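Side-chain contacts in catechol 2,3-dioxygenase (Pseudomonas sp. KL28, PDB 3HPY), which probably catalyses the iron-dependent extradiol cleavage of catechol by dioxygen, opening the aromatic ring to 2-hydroxy-6-oxohexa-2,4-dienoate in aromatic hydrocarbon catabolism: residues C[4-9]-C[173-178]; C[64-69]-C[212-217]; C[192-197]-C[201-206]. All coordinates share one frame; numbering follows the deposited sequence.

Contact 1. Residues C[4-9]-C[173-178]; sequences TGVLRP and LGFYLV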
loop_
_atom_site.group_PDB
_atom_site.type_symbol
_atom_site.label_atom_id
_atom_site.label_comp_id
_atom_site.label_asym_id
_atom_site.label_seq_id
_atom_site.Cartn_x
_atom_site.Cartn_y
_atom_site.Cartn_z
ATOM N N THR C 4 1.660 30.734 -11.091
ATOM C CA THR C 4 1.960 32.154 -10.894
ATOM C C THR C 4 1.210 32.658 -9.663
ATOM O O THR C 4 0.429 31.921 -9.061
ATOM C CB THR C 4 1.517 33.027 -12.106
ATOM O OG1 THR C 4 0.115 32.866 -12.321
ATOM C CG2 THR C 4 2.265 32.632 -13.374
ATOM N N GLY C 5 1.440 33.920 -9.297
ATOM C CA GLY C 5 0.766 34.489 -8.137
ATOM C C GLY C 5 1.048 33.766 -6.831
ATOM O O GLY C 5 2.210 33.577 -6.457
ATOM N N VAL C 6 -0.009 33.388 -6.116
ATOM C CA VAL C 6 0.145 32.667 -4.852
ATOM C C VAL C 6 0.445 31.209 -5.206
ATOM O O VAL C 6 -0.379 30.526 -5.811
ATOM C CB VAL C 6 -1.139 32.738 -4.013
ATOM C CG1 VAL C 6 -0.931 32.027 -2.690
ATOM C CG2 VAL C 6 -1.528 34.195 -3.790
ATOM N N LEU C 7 1.628 30.743 -4.829
ATOM C CA LEU C 7 2.048 29.394 -5.166
ATOM C C LEU C 7 1.616 28.288 -4.219
ATOM O O LEU C 7 1.027 27.294 -4.642
ATOM C CB LEU C 7 3.575 29.347 -5.292
ATOM C CG LEU C 7 4.248 30.275 -6.305
ATOM C CD1 LEU C 7 5.753 30.058 -6.279
ATOM C CD2 LEU C 7 3.690 30.007 -7.696
ATOM N N ARG C 8 1.899 28.472 -2.935
ATOM C CA ARG C 8 1.611 27.436 -1.952
ATOM C C ARG C 8 1.626 27.963 -0.517
ATOM O O ARG C 8 2.039 29.095 -0.263
ATOM C CB ARG C 8 2.693 26.344 -2.076
ATOM C CG ARG C 8 4.145 26.907 -2.252
ATOM C CD ARG C 8 5.217 25.996 -1.605
ATOM N NE ARG C 8 6.590 26.521 -1.480
ATOM C CZ ARG C 8 7.329 27.038 -2.468
ATOM N NH1 ARG C 8 6.849 27.140 -3.697
ATOM N NH2 ARG C 8 8.586 27.402 -2.239
ATOM N N PRO C 9 1.127 27.154 0.436
ATOM C CA PRO C 9 1.142 27.592 1.835
ATOM C C PRO C 9 2.631 27.666 2.173
ATOM O O PRO C 9 3.369 26.716 1.883
ATOM C CB PRO C 9 0.467 26.441 2.565
ATOM C CG PRO C 9 -0.522 25.933 1.567
ATOM C CD PRO C 9 0.187 26.036 0.232
ATOM N N LEU C 173 -6.802 36.848 -4.460
ATOM C CA LEU C 173 -5.629 35.976 -4.360
ATOM C C LEU C 173 -5.482 34.907 -5.444
ATOM O O LEU C 173 -4.569 34.078 -5.387
ATOM C CB LEU C 173 -5.592 35.284 -2.991
ATOM C CG LEU C 173 -5.305 36.143 -1.750
ATOM C CD1 LEU C 173 -4.182 37.123 -2.065
ATOM C CD2 LEU C 173 -6.540 36.894 -1.329
ATOM N N GLY C 174 -6.381 34.913 -6.418
ATOM C CA GLY C 174 -6.301 33.940 -7.490
ATOM C C GLY C 174 -6.645 32.517 -7.083
ATOM O O GLY C 174 -6.150 31.561 -7.680
ATOM N N PHE C 175 -7.484 32.363 -6.064
ATOM C CA PHE C 175 -7.892 31.030 -5.640
ATOM C C PHE C 175 -9.197 30.679 -6.334
ATOM O O PHE C 175 -9.789 31.517 -7.026
ATOM C CB PHE C 175 -8.089 30.971 -4.128
ATOM C CG PHE C 175 -6.813 30.918 -3.352
ATOM C CD1 PHE C 175 -5.889 31.960 -3.421
ATOM C CD2 PHE C 175 -6.534 29.827 -2.545
ATOM C CE1 PHE C 175 -4.704 31.909 -2.688
ATOM C CE2 PHE C 175 -5.357 29.759 -1.807
ATOM C CZ PHE C 175 -4.435 30.799 -1.874
ATOM N N TYR C 176 -9.627 29.432 -6.178
ATOM C CA TYR C 176 -10.875 28.976 -6.776
ATOM C C TYR C 176 -11.460 27.858 -5.937
ATOM O O TYR C 176 -10.723 27.090 -5.327
ATOM C CB TYR C 176 -10.658 28.505 -8.214
ATOM C CG TYR C 176 -9.883 27.212 -8.383
ATOM C CD1 TYR C 176 -10.541 26.008 -8.662
ATOM C CD2 TYR C 176 -8.490 27.203 -8.324
ATOM C CE1 TYR C 176 -9.824 24.831 -8.886
ATOM C CE2 TYR C 176 -7.764 26.036 -8.545
ATOM C CZ TYR C 176 -8.434 24.857 -8.827
ATOM O OH TYR C 176 -7.714 23.707 -9.054
ATOM N N LEU C 177 -12.788 27.779 -5.911
ATOM C CA LEU C 177 -13.498 26.774 -5.128
ATOM C C LEU C 177 -13.361 25.375 -5.697
ATOM O O LEU C 177 -13.714 25.127 -6.853
ATOM C CB LEU C 177 -14.991 27.112 -5.054
ATOM C CG LEU C 177 -15.638 27.167 -3.668
ATOM C CD1 LEU C 177 -17.151 27.281 -3.809
ATOM C CD2 LEU C 177 -15.275 25.938 -2.881
ATOM N N VAL C 178 -12.860 24.447 -4.886
ATOM C CA VAL C 178 -12.731 23.080 -5.351
ATOM C C VAL C 178 -13.935 22.325 -4.816
ATOM O O VAL C 178 -14.590 21.586 -5.546
ATOM C CB VAL C 178 -11.430 22.417 -4.851
ATOM C CG1 VAL C 178 -11.339 21.020 -5.406
ATOM C CG2 VAL C 178 -10.212 23.243 -5.275
HETATM O O HOH W 1 -2.651 33.211 -7.135
#

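Contact 2. Residues C[64-69]-C[212-217]; sequences AGIDFF and GKLHHC. With FE (Fe (III) ion), chain I; MCT (4-methylcatechol), chain J.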
loop_
_atom_site.group_PDB
_atom_site.type_symbol
_atom_site.label_atom_id
_atom_site.label_comp_id
_atom_site.label_asym_id
_atom_site.label_seq_id
_atom_site.Cartn_x
_atom_site.Cartn_y
_atom_site.Cartn_z
ATOM N N ALA C 64 -2.934 28.493 23.296
ATOM C CA ALA C 64 -2.667 27.746 22.065
ATOM C C ALA C 64 -3.429 28.341 20.874
ATOM O O ALA C 64 -4.317 29.179 21.042
ATOM C CB ALA C 64 -3.050 26.270 22.251
ATOM N N GLY C 65 -3.076 27.900 19.670
ATOM C CA GLY C 65 -3.744 28.400 18.478
ATOM C C GLY C 65 -2.773 28.879 17.423
ATOM O O GLY C 65 -1.579 28.606 17.501
ATOM N N ILE C 66 -3.278 29.613 16.439
ATOM C CA ILE C 66 -2.427 30.116 15.370
ATOM C C ILE C 66 -2.279 31.635 15.376
ATOM O O ILE C 66 -3.255 32.357 15.552
ATOM C CB ILE C 66 -2.975 29.692 13.990
ATOM C CG1 ILE C 66 -2.049 30.209 12.887
ATOM C CG2 ILE C 66 -4.391 30.236 13.797
ATOM C CD1 ILE C 66 -2.374 29.667 11.521
ATOM N N ASP C 67 -1.053 32.115 15.194
ATOM C CA ASP C 67 -0.816 33.553 15.134
ATOM C C ASP C 67 -1.126 34.002 13.711
ATOM O O ASP C 67 -1.903 34.928 13.489
ATOM C CB ASP C 67 0.640 33.896 15.473
ATOM C CG ASP C 67 1.003 33.561 16.911
ATOM O OD1 ASP C 67 0.128 33.699 17.793
ATOM O OD2 ASP C 67 2.169 33.176 17.165
ATOM N N PHE C 68 -0.528 33.319 12.742
ATOM C CA PHE C 68 -0.742 33.667 11.347
ATOM C C PHE C 68 -0.375 32.537 10.389
ATOM O O PHE C 68 0.333 31.598 10.756
ATOM C CB PHE C 68 0.052 34.936 11.009
ATOM C CG PHE C 68 1.515 34.833 11.299
ATOM C CD1 PHE C 68 2.388 34.280 10.363
ATOM C CD2 PHE C 68 2.030 35.301 12.508
ATOM C CE1 PHE C 68 3.756 34.193 10.622
ATOM C CE2 PHE C 68 3.399 35.219 12.782
ATOM C CZ PHE C 68 4.267 34.663 11.833
ATOM N N PHE C 69 -0.874 32.640 9.164
ATOM C CA PHE C 69 -0.632 31.641 8.131
ATOM C C PHE C 69 -0.170 32.353 6.862
ATOM O O PHE C 69 -0.885 33.198 6.327
ATOM C CB PHE C 69 -1.924 30.871 7.858
ATOM C CG PHE C 69 -1.731 29.635 7.028
ATOM C CD1 PHE C 69 -2.194 29.582 5.721
ATOM C CD2 PHE C 69 -1.095 28.516 7.563
ATOM C CE1 PHE C 69 -2.031 28.433 4.953
ATOM C CE2 PHE C 69 -0.928 27.367 6.805
ATOM C CZ PHE C 69 -1.397 27.327 5.495
ATOM N N GLY C 212 -10.675 33.771 14.396
ATOM C CA GLY C 212 -9.280 33.481 14.676
ATOM C C GLY C 212 -9.038 32.062 15.145
ATOM O O GLY C 212 -7.940 31.722 15.599
ATOM N N LYS C 213 -10.067 31.229 15.030
ATOM C CA LYS C 213 -9.972 29.843 15.456
ATOM C C LYS C 213 -9.199 28.970 14.471
ATOM O O LYS C 213 -9.362 29.077 13.259
ATOM C CB LYS C 213 -11.373 29.265 15.682
ATOM C CG LYS C 213 -12.027 29.743 16.981
ATOM C CD LYS C 213 -11.219 29.275 18.192
ATOM C CE LYS C 213 -11.782 29.773 19.519
ATOM N NZ LYS C 213 -11.587 31.235 19.709
ATOM N N LEU C 214 -8.355 28.104 15.012
ATOM C CA LEU C 214 -7.554 27.205 14.202
ATOM C C LEU C 214 -8.056 25.783 14.374
ATOM O O LEU C 214 -7.973 25.226 15.468
ATOM C CB LEU C 214 -6.085 27.298 14.625
ATOM C CG LEU C 214 -5.045 26.330 14.043
ATOM C CD1 LEU C 214 -4.990 25.078 14.891
ATOM C CD2 LEU C 214 -5.363 26.005 12.593
ATOM N N HIS C 215 -8.596 25.199 13.310
ATOM C CA HIS C 215 -9.074 23.825 13.402
ATOM C C HIS C 215 -7.857 22.904 13.356
ATOM O O HIS C 215 -7.681 22.048 14.226
ATOM C CB HIS C 215 -10.023 23.474 12.252
ATOM C CG HIS C 215 -10.741 22.172 12.448
ATOM N ND1 HIS C 215 -11.994 22.090 13.019
ATOM C CD2 HIS C 215 -10.358 20.897 12.200
ATOM C CE1 HIS C 215 -12.351 20.823 13.118
ATOM N NE2 HIS C 215 -11.376 20.077 12.628
ATOM N N HIS C 216 -7.011 23.089 12.349
ATOM C CA HIS C 216 -5.814 22.274 12.221
ATOM C C HIS C 216 -4.936 22.678 11.049
ATOM O O HIS C 216 -5.409 23.277 10.085
ATOM C CB HIS C 216 -6.187 20.808 12.033
ATOM C CG HIS C 216 -6.751 20.497 10.683
ATOM N ND1 HIS C 216 -8.103 20.506 10.422
ATOM C CD2 HIS C 216 -6.146 20.152 9.521
ATOM C CE1 HIS C 216 -8.309 20.178 9.162
ATOM N NE2 HIS C 216 -7.138 19.956 8.590
ATOM N N CYS C 217 -3.653 22.349 11.156
ATOM C CA CYS C 217 -2.694 22.583 10.080
ATOM C C CYS C 217 -2.492 21.171 9.530
ATOM O O CYS C 217 -2.469 20.211 10.303
ATOM C CB CYS C 217 -1.366 23.127 10.619
ATOM S SG CYS C 217 -1.334 24.921 10.898
HETATM FE FE FE I . -7.174 19.071 6.416
HETATM C C1 MCT J . -11.966 17.934 5.326
HETATM C C2 MCT J . -11.125 18.468 6.317
HETATM C C3 MCT J . -9.733 18.536 6.076
HETATM O O3 MCT J . -8.930 19.039 7.017
HETATM C C4 MCT J . -9.182 18.081 4.847
HETATM O O4 MCT J . -7.837 18.157 4.637
HETATM C C5 MCT J . -10.035 17.543 3.845
HETATM C C6 MCT J . -11.429 17.477 4.096
HETATM C C MCT J . -13.439 17.851 5.573
HETATM O O HOH W 2 -5.930 33.537 15.119
#

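Contact 3. Residues C[192-197]-C[201-206]; sequences IWLSCS and HDIAFV. With MCT (4-methylcatechol), chain J.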
loop_
_atom_site.group_PDB
_atom_site.type_symbol
_atom_site.label_atom_id
_atom_site.label_comp_id
_atom_site.label_asym_id
_atom_site.label_seq_id
_atom_site.Cartn_x
_atom_site.Cartn_y
_atom_site.Cartn_z
ATOM N N ILE C 192 -15.714 25.692 2.923
ATOM C CA ILE C 192 -15.161 26.005 1.626
ATOM C C ILE C 192 -13.706 25.521 1.500
ATOM O O ILE C 192 -12.890 25.748 2.400
ATOM C CB ILE C 192 -15.347 27.547 1.455
ATOM C CG1 ILE C 192 -16.756 27.828 0.925
ATOM C CG2 ILE C 192 -14.275 28.150 0.614
ATOM C CD1 ILE C 192 -17.099 29.299 0.842
ATOM N N TRP C 193 -13.403 24.822 0.401
ATOM C CA TRP C 193 -12.052 24.295 0.132
ATOM C C TRP C 193 -11.432 24.987 -1.086
ATOM O O TRP C 193 -11.806 24.719 -2.227
ATOM C CB TRP C 193 -12.110 22.777 -0.102
ATOM C CG TRP C 193 -12.326 22.020 1.163
ATOM C CD1 TRP C 193 -11.380 21.357 1.901
ATOM C CD2 TRP C 193 -13.540 21.952 1.913
ATOM N NE1 TRP C 193 -11.930 20.894 3.071
ATOM C CE2 TRP C 193 -13.255 21.246 3.106
ATOM C CE3 TRP C 193 -14.841 22.431 1.701
ATOM C CZ2 TRP C 193 -14.230 21.002 4.084
ATOM C CZ3 TRP C 193 -15.809 22.191 2.672
ATOM C CH2 TRP C 193 -15.496 21.484 3.850
ATOM N N LEU C 194 -10.455 25.853 -0.839
ATOM C CA LEU C 194 -9.833 26.620 -1.912
ATOM C C LEU C 194 -8.449 26.149 -2.389
ATOM O O LEU C 194 -7.619 25.705 -1.595
ATOM C CB LEU C 194 -9.741 28.087 -1.471
ATOM C CG LEU C 194 -10.999 28.721 -0.864
ATOM C CD1 LEU C 194 -10.607 29.997 -0.126
ATOM C CD2 LEU C 194 -12.034 29.007 -1.949
ATOM N N SER C 195 -8.201 26.277 -3.691
ATOM C CA SER C 195 -6.913 25.905 -4.273
ATOM C C SER C 195 -6.343 27.083 -5.059
ATOM O O SER C 195 -7.086 27.877 -5.624
ATOM C CB SER C 195 -7.077 24.694 -5.210
ATOM O OG SER C 195 -5.871 24.367 -5.901
ATOM N N CYS C 196 -5.020 27.205 -5.067
ATOM C CA CYS C 196 -4.340 28.248 -5.832
ATOM C C CYS C 196 -3.343 27.504 -6.706
ATOM O O CYS C 196 -2.295 28.037 -7.076
ATOM C CB CYS C 196 -3.602 29.218 -4.899
ATOM S SG CYS C 196 -2.353 28.473 -3.816
ATOM N N SER C 197 -3.697 26.264 -7.036
ATOM C CA SER C 197 -2.833 25.369 -7.803
ATOM C C SER C 197 -3.701 24.222 -8.339
ATOM O O SER C 197 -4.877 24.435 -8.624
ATOM C CB SER C 197 -1.771 24.808 -6.857
ATOM O OG SER C 197 -2.390 24.055 -5.813
ATOM N N HIS C 201 -6.828 21.368 -2.369
ATOM C CA HIS C 201 -6.943 22.617 -1.613
ATOM C C HIS C 201 -5.660 23.020 -0.900
ATOM O O HIS C 201 -4.893 22.180 -0.415
ATOM C CB HIS C 201 -8.083 22.556 -0.598
ATOM C CG HIS C 201 -7.834 21.613 0.534
ATOM N ND1 HIS C 201 -7.287 20.362 0.347
ATOM C CD2 HIS C 201 -8.100 21.716 1.857
ATOM C CE1 HIS C 201 -7.229 19.733 1.507
ATOM N NE2 HIS C 201 -7.717 20.531 2.440
ATOM N N ASP C 202 -5.428 24.323 -0.849
ATOM C CA ASP C 202 -4.261 24.853 -0.173
ATOM C C ASP C 202 -4.708 25.422 1.167
ATOM O O ASP C 202 -3.897 25.625 2.072
ATOM C CB ASP C 202 -3.606 25.926 -1.043
ATOM C CG ASP C 202 -2.907 25.328 -2.255
ATOM O OD1 ASP C 202 -1.758 24.858 -2.111
ATOM O OD2 ASP C 202 -3.528 25.305 -3.340
ATOM N N ILE C 203 -6.013 25.652 1.291
ATOM C CA ILE C 203 -6.581 26.191 2.517
ATOM C C ILE C 203 -8.099 26.018 2.514
ATOM O O ILE C 203 -8.728 25.976 1.447
ATOM C CB ILE C 203 -6.218 27.696 2.675
ATOM C CG1 ILE C 203 -6.555 28.178 4.090
ATOM C CG2 ILE C 203 -6.959 28.523 1.633
ATOM C CD1 ILE C 203 -5.941 29.539 4.434
ATOM N N ALA C 204 -8.687 25.896 3.703
ATOM C CA ALA C 204 -10.138 25.739 3.816
ATOM C C ALA C 204 -10.657 26.527 5.007
ATOM O O ALA C 204 -9.910 26.813 5.939
ATOM C CB ALA C 204 -10.514 24.264 3.963
ATOM N N PHE C 205 -11.940 26.881 4.952
ATOM C CA PHE C 205 -12.608 27.651 6.005
ATOM C C PHE C 205 -13.983 27.061 6.311
ATOM O O PHE C 205 -14.689 26.579 5.416
ATOM C CB PHE C 205 -12.825 29.119 5.596
ATOM C CG PHE C 205 -11.562 29.922 5.458
ATOM C CD1 PHE C 205 -10.861 29.946 4.253
ATOM C CD2 PHE C 205 -11.079 30.664 6.526
ATOM C CE1 PHE C 205 -9.700 30.697 4.120
ATOM C CE2 PHE C 205 -9.915 31.419 6.402
ATOM C CZ PHE C 205 -9.224 31.435 5.196
ATOM N N VAL C 206 -14.363 27.111 7.582
ATOM C CA VAL C 206 -15.663 26.614 7.998
ATOM C C VAL C 206 -16.353 27.722 8.791
ATOM O O VAL C 206 -15.741 28.329 9.671
ATOM C CB VAL C 206 -15.525 25.354 8.866
ATOM C CG1 VAL C 206 -16.896 24.848 9.270
ATOM C CG2 VAL C 206 -14.791 24.276 8.095
HETATM C C1 MCT J . -11.966 17.934 5.326
HETATM C C2 MCT J . -11.125 18.468 6.317
HETATM C C3 MCT J . -9.733 18.536 6.076
HETATM O O3 MCT J . -8.930 19.039 7.017
HETATM C C4 MCT J . -9.182 18.081 4.847
HETATM O O4 MCT J . -7.837 18.157 4.637
HETATM C C5 MCT J . -10.035 17.543 3.845
HETATM C C6 MCT J . -11.429 17.477 4.096
HETATM C C MCT J . -13.439 17.851 5.573
#

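Contact 1. Residues C[4-9]-C[173-178]
Val6 meets Leu173 and Phe175 where the N-terminal and C-terminal halves of this extradiol dioxygenase, each built around a glyoxalase-like mixed sheet, lean against one another. Its two methyl groups divide the work. CG1 reaches the outer end of the Phe175 ring, 3.8 Å from Phe175 CE1 and equally near Phe175 CZ, and the two side chains cross at about a right angle. CG2 settles instead against the backbone carbonyl, 3.4 Å from Leu173 O, with the aliphatic Leu173 CB a looser neighbour at 4.3 Å. The torsion of Val6 explains this split: Val6 CG1 is placed anti to the backbone N (chi1 -178°), and Val6 CG2 is swung back beside that nitrogen, on the side where the Leu173 carbonyl lies.

A second shell sets both partners. Val6 also packs on Phe71 of strand 65-73, while its neighbours Leu7 and Arg8 both pair with Lys72 in a classic beta bulge. Within the bulge, Arg8 forms salt bridges with Asp52 and with Asp278 of a second subunit, so the segment that carries Val6 also takes part in the subunit interface. On the other side, Gly174 leaves helix 162-171 with positive phi and turns the chain toward strand 176-182. Phe175 is steadied by an edge-to-face contact with Phe169 of that helix and by packing on Leu194. No direct hydrogen bond joins the two segments; one water bridges them, accepting from Val6 N at 2.8 Å and donating to Leu173 O at 2.7 Å.

Contact 2. Residues C[64-69]-C[212-217]
Near the Ile66–Leu214 packing, the flat groups are the imidazoles of His215 and His216, one and two residues after Leu214 on the same strand. The His216 ring has His215 CD2 at its edge, near its plane, and it meets the Tyr257 ring with the planes at about 45°. Its iron-binding nitrogen, His216 NE2, lies 2.3 Å from the iron. The ring of His215 takes His216 CG at its own edge and lies more nearly parallel to Tyr158.

His215 and His216 both face Leu156 across a classic beta bulge. His216 CG stands between the backbone N and carbonyl carbon (chi1 73°), which sends the imidazole to the metal. There it joins His154 and Glu267 in the two-histidine, one-carboxylate facial triad of extradiol dioxygenases. The bound 4-methylcatechol chelates the iron, MCT O3 at 1.9 Å and MCT O4 at 2.1 Å.

The packing itself joins the N-terminal sheet, through strand 65-73, to the C-terminal sheet that holds the iron. The methyl Ile66 CG2 presses on Leu214 CB at 3.5 Å, tighter than ordinary carbon contact, and Ile66 CB lies 3.9 Å from Leu214 CG. The leucine runs across the isoleucine nearly perpendicular to it, Leu214 CG being anti to the backbone N (chi1 173°). Ile66 N is buried here with no partner in the model, whereas Ile66 O is served by a water that donates to it at 3.0 Å and to Gly212 O at 2.8 Å.

Contact 3. Residues C[192-197]-C[201-206]
Trp193 and Ala204 face each other in a non-hydrogen-bonded pair of the beta hairpin 189-207, part of the C-terminal glyoxalase-like sheet. The alanine methyl is the bump under the indole: Ala204 CB lies 3.8 Å from the centroid of the five-membered Trp193 ring, close to its normal, in a CH-pi contact. His201 sits alongside, its CD2 touching the indole edge 3.3 Å from Trp193 CD1. The two side chains point the same way, into the 4-methylcatechol pocket. There Trp193 CZ2 lies 3.6 Å from the ligand's methyl carbon, MCT C, while His201 NE2 gives a weak hydrogen bond to MCT O4.

The other face carries Ile192, Leu194, Ile203 and Phe205. Ile203 CG2 lies 4.2 Å from Leu194 CB, Leu194 CD1 comes to the edge of the Phe205 ring, and Ile192, Leu194 and Phe205 pack on helix 162-171. Ile203 and Phe205 also pack on Leu157 of strand 151-159.

At the turn a classic bulge sets Asp202 and Ile203 opposite Leu194, so Leu194 O takes a 2.7 Å bond from Asp202 N and a weak one from Ile203 N. Asp202 CG, anti to its carbonyl carbon (chi1 -72°), reaches back across the turn, and Lys199 pairs with its OD1. Asp202 OD2 accepts from Cys196 N on the anti side, 31° out of the carboxylate plane, in an almost straight 3.0 Å bond, and from Ser197 OG through its syn lone pair, also at 3.0 Å.

From the N terminus, segments 4-9 and 64-69 come first, both from the N-terminal half. Contact 1 closes a loop of 163 residues when the chain reaches 173-178; the hairpin of contact 3 then folds on itself, and contact 2 closes last at 212-217. Contacts 1 and 2 therefore cross, contact 3 nests within contact 2, and contact 1 is complete before contact 3 opens. Contact 1 ties the N-terminal half to the loop between helix 162-171 and strand 176-182, contact 2 ties it to strand 213-220 of the C-terminal sheet, and contact 3 links neighbouring strands inside that sheet. Phe69 connects the three sites, packing on Pro9 of contact 1 and on Ile203 of contact 3.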